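Hypothetical protein (Exiguobacterium sibiricum, PDB 2HKV) is of unknown function but binds nickel in the crystal and probably belongs to the DinB family of metal-binding helical-bundle proteins. Local coordinates at residues A[56-61]-A[116-121]. Residues are numbered along the deposited sequence; the frame is centred on the assembly and turned at random.
Sequences ADLRIA and GWLLEA
W117 lays one face of its indole against the methyl group of A61, whose CB sits 3.5 Å from the centroid of the five-membered ring and only 15° off its normal, a CH-pi contact. With CG anti to the carbonyl carbon (chi1 -80°), the indole is directed to A61, and its six-membered ring runs on to I60, where CH2 lies 4.3 Å from CG2 of I60. A phenylalanine here, too short to carry a ring as far as I60, would probably lose the contact with its CG2 and open a gap there. L58 and L118 cross at about a right angle, both methyls of L58 meeting CD2 of L118, with CD1 of L58 at 4.0 Å from it. These contacts join the C-terminal end of helix 43-61 to the early turns of helix 114-138, two nearly antiparallel helices of the DinB bundle whose local axes approach to 9.5 Å. One turn from the indole, D57 and E120 bring their carboxylates together with the planes 43° apart, and OD2 of D57 is 2.7 Å from OE1 of E120. The same OD2 is hydrogen-bonded to ND1 of H124, which binds nickel together with H49 and H128. D57 thus lies in the second shell of the nickel site and probably steadies the orientation of H124, and the closeness of the two acids suggests that they may share a proton.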
ATOM      1  N   ALA A  56      -0.941 -16.209   2.576  1.00 32.25           N
ATOM      2  CA  ALA A  56      -1.207 -16.623   1.204  1.00 35.38           C
ATOM      3  C   ALA A  56      -0.044 -16.237   0.323  1.00 34.59           C
ATOM      4  O   ALA A  56       0.515 -17.070  -0.389  1.00 34.91           O
ATOM      5  CB  ALA A  56      -2.588 -16.023   0.648  1.00 31.08           C
ATOM      6  N   ASP A  57       0.372 -14.974   0.387  1.00 35.03           N
ATOM      7  CA  ASP A  57       1.416 -14.549  -0.517  1.00 34.36           C
ATOM      8  C   ASP A  57       2.706 -15.292  -0.263  1.00 33.54           C
ATOM      9  O   ASP A  57       3.443 -15.564  -1.199  1.00 34.42           O
ATOM     10  CB  ASP A  57       1.661 -13.033  -0.436  1.00 35.61           C
ATOM     11  CG  ASP A  57       0.520 -12.197  -1.052  1.00 38.12           C
ATOM     12  OD1 ASP A  57      -0.613 -12.712  -1.364  1.00 36.41           O
ATOM     13  OD2 ASP A  57       0.721 -10.959  -1.211  1.00 43.11           O
ATOM     14  N   LEU A  58       3.018 -15.593   0.984  1.00 34.46           N
ATOM     15  CA  LEU A  58       4.284 -16.245   1.274  1.00 34.72           C
ATOM     16  C   LEU A  58       4.242 -17.715   0.911  1.00 36.13           C
ATOM     17  O   LEU A  58       5.264 -18.259   0.527  1.00 31.56           O
ATOM     18  CB  LEU A  58       4.704 -16.029   2.740  1.00 35.74           C
ATOM     19  CG  LEU A  58       5.133 -14.580   3.086  1.00 39.62           C
ATOM     20  CD1 LEU A  58       5.658 -14.537   4.485  1.00 33.66           C
ATOM     21  CD2 LEU A  58       6.162 -14.059   2.140  1.00 43.97           C
ATOM     22  N   ARG A  59       3.070 -18.334   1.006  1.00 36.06           N
ATOM     23  CA  ARG A  59       2.867 -19.699   0.521  1.00 34.34           C
ATOM     24  C   ARG A  59       3.024 -19.777  -0.992  1.00 34.08           C
ATOM     25  O   ARG A  59       3.699 -20.699  -1.520  1.00 34.68           O
ATOM     26  CB  ARG A  59       1.474 -20.191   0.940  1.00 35.34           C
ATOM     27  CG  ARG A  59       1.361 -20.501   2.422  1.00 39.71           C
ATOM     28  CD  ARG A  59       0.077 -21.235   2.856  1.00 39.67           C
ATOM     29  NE  ARG A  59       0.158 -21.509   4.291  1.00 40.80           N
ATOM     30  CZ  ARG A  59       0.612 -22.632   4.835  1.00 49.45           C
ATOM     31  NH1 ARG A  59       0.976 -23.656   4.086  1.00 44.79           N
ATOM     32  NH2 ARG A  59       0.690 -22.733   6.156  1.00 53.60           N
ATOM     33  N   ILE A  60       2.354 -18.873  -1.701  1.00 36.28           N
ATOM     34  CA  ILE A  60       2.570 -18.710  -3.133  1.00 37.77           C
ATOM     35  C   ILE A  60       4.072 -18.600  -3.447  1.00 35.72           C
ATOM     36  O   ILE A  60       4.526 -19.207  -4.427  1.00 36.03           O
ATOM     37  CB  ILE A  60       1.774 -17.497  -3.689  1.00 41.66           C
ATOM     38  CG1 ILE A  60       0.279 -17.855  -3.768  1.00 44.43           C
ATOM     39  CG2 ILE A  60       2.337 -17.019  -5.048  1.00 42.61           C
ATOM     40  CD1 ILE A  60      -0.660 -16.627  -3.621  1.00 42.17           C
ATOM     41  N   ALA A  61       4.790 -17.819  -2.636  1.00 37.85           N
ATOM     42  CA  ALA A  61       6.245 -17.529  -2.781  1.00 35.36           C
ATOM     43  C   ALA A  61       7.139 -18.775  -2.630  1.00 40.87           C
ATOM     44  O   ALA A  61       8.190 -18.907  -3.283  1.00 38.69           O
ATOM     45  CB  ALA A  61       6.690 -16.437  -1.757  1.00 34.98           C
ATOM     46  N   GLY A 116      12.113  -9.499  -1.767  1.00 35.28           N
ATOM     47  CA  GLY A 116      11.048  -8.994  -2.618  1.00 32.28           C
ATOM     48  C   GLY A 116       9.662  -9.511  -2.294  1.00 33.48           C
ATOM     49  O   GLY A 116       8.725  -8.732  -2.237  1.00 33.17           O
ATOM     50  N   TRP A 117       9.522 -10.787  -2.003  1.00 30.75           N
ATOM     51  CA  TRP A 117       8.234 -11.323  -1.593  1.00 32.56           C
ATOM     52  C   TRP A 117       7.730 -10.771  -0.267  1.00 30.91           C
ATOM     53  O   TRP A 117       6.549 -10.505  -0.102  1.00 32.06           O
ATOM     54  CB  TRP A 117       8.264 -12.867  -1.546  1.00 33.18           C
ATOM     55  CG  TRP A 117       8.113 -13.509  -2.909  1.00 40.47           C
ATOM     56  CD1 TRP A 117       9.059 -14.221  -3.608  1.00 39.25           C
ATOM     57  CD2 TRP A 117       6.933 -13.485  -3.737  1.00 35.30           C
ATOM     58  NE1 TRP A 117       8.529 -14.632  -4.822  1.00 36.98           N
ATOM     59  CE2 TRP A 117       7.240 -14.186  -4.927  1.00 37.68           C
ATOM     60  CE3 TRP A 117       5.663 -12.928  -3.585  1.00 39.24           C
ATOM     61  CZ2 TRP A 117       6.321 -14.355  -5.943  1.00 41.72           C
ATOM     62  CZ3 TRP A 117       4.733 -13.114  -4.611  1.00 45.01           C
ATOM     63  CH2 TRP A 117       5.085 -13.837  -5.764  1.00 38.37           C
ATOM     64  N   LEU A 118       8.619 -10.624   0.698  1.00 34.68           N
ATOM     65  CA  LEU A 118       8.261  -9.989   1.945  1.00 32.09           C
ATOM     66  C   LEU A 118       7.790  -8.543   1.749  1.00 34.96           C
ATOM     67  O   LEU A 118       6.813  -8.109   2.368  1.00 35.19           O
ATOM     68  CB  LEU A 118       9.426 -10.078   2.897  1.00 32.39           C
ATOM     69  CG  LEU A 118       9.764 -11.437   3.497  1.00 33.43           C
ATOM     70  CD1 LEU A 118      11.175 -11.537   4.135  1.00 36.90           C
ATOM     71  CD2 LEU A 118       8.660 -11.966   4.422  1.00 32.69           C
ATOM     72  N   LEU A 119       8.448  -7.814   0.857  1.00 33.57           N
ATOM     73  CA  LEU A 119       7.956  -6.472   0.518  1.00 34.91           C
ATOM     74  C   LEU A 119       6.627  -6.533  -0.266  1.00 36.95           C
ATOM     75  O   LEU A 119       5.719  -5.700  -0.026  1.00 34.00           O
ATOM     76  CB  LEU A 119       9.000  -5.668  -0.262  1.00 33.01           C
ATOM     77  CG  LEU A 119       8.596  -4.282  -0.809  1.00 33.22           C
ATOM     78  CD1 LEU A 119       8.089  -3.362   0.310  1.00 36.76           C
ATOM     79  CD2 LEU A 119       9.811  -3.684  -1.547  1.00 35.22           C
ATOM     80  N   GLU A 120       6.463  -7.498  -1.186  1.00 33.10           N
ATOM     81  CA  GLU A 120       5.241  -7.603  -1.968  1.00 33.92           C
ATOM     82  C   GLU A 120       4.045  -7.798  -1.064  1.00 35.75           C
ATOM     83  O   GLU A 120       3.006  -7.194  -1.289  1.00 33.61           O
ATOM     84  CB  GLU A 120       5.346  -8.752  -2.972  1.00 37.08           C
ATOM     85  CG  GLU A 120       4.188  -8.896  -3.984  1.00 36.76           C
ATOM     86  CD  GLU A 120       2.891  -9.450  -3.367  1.00 44.10           C
ATOM     87  OE1 GLU A 120       2.987 -10.229  -2.398  1.00 44.28           O
ATOM     88  OE2 GLU A 120       1.771  -9.141  -3.839  1.00 47.05           O
ATOM     89  N   ALA A 121       4.196  -8.573  -0.001  1.00 33.20           N
ATOM     90  CA  ALA A 121       3.049  -8.904   0.824  1.00 34.23           C
ATOM     91  C   ALA A 121       2.729  -7.622   1.600  1.00 36.03           C
ATOM     92  O   ALA A 121       1.566  -7.336   1.838  1.00 32.49           O
ATOM     93  CB  ALA A 121       3.383 -10.042   1.764  1.00 33.33           C
TER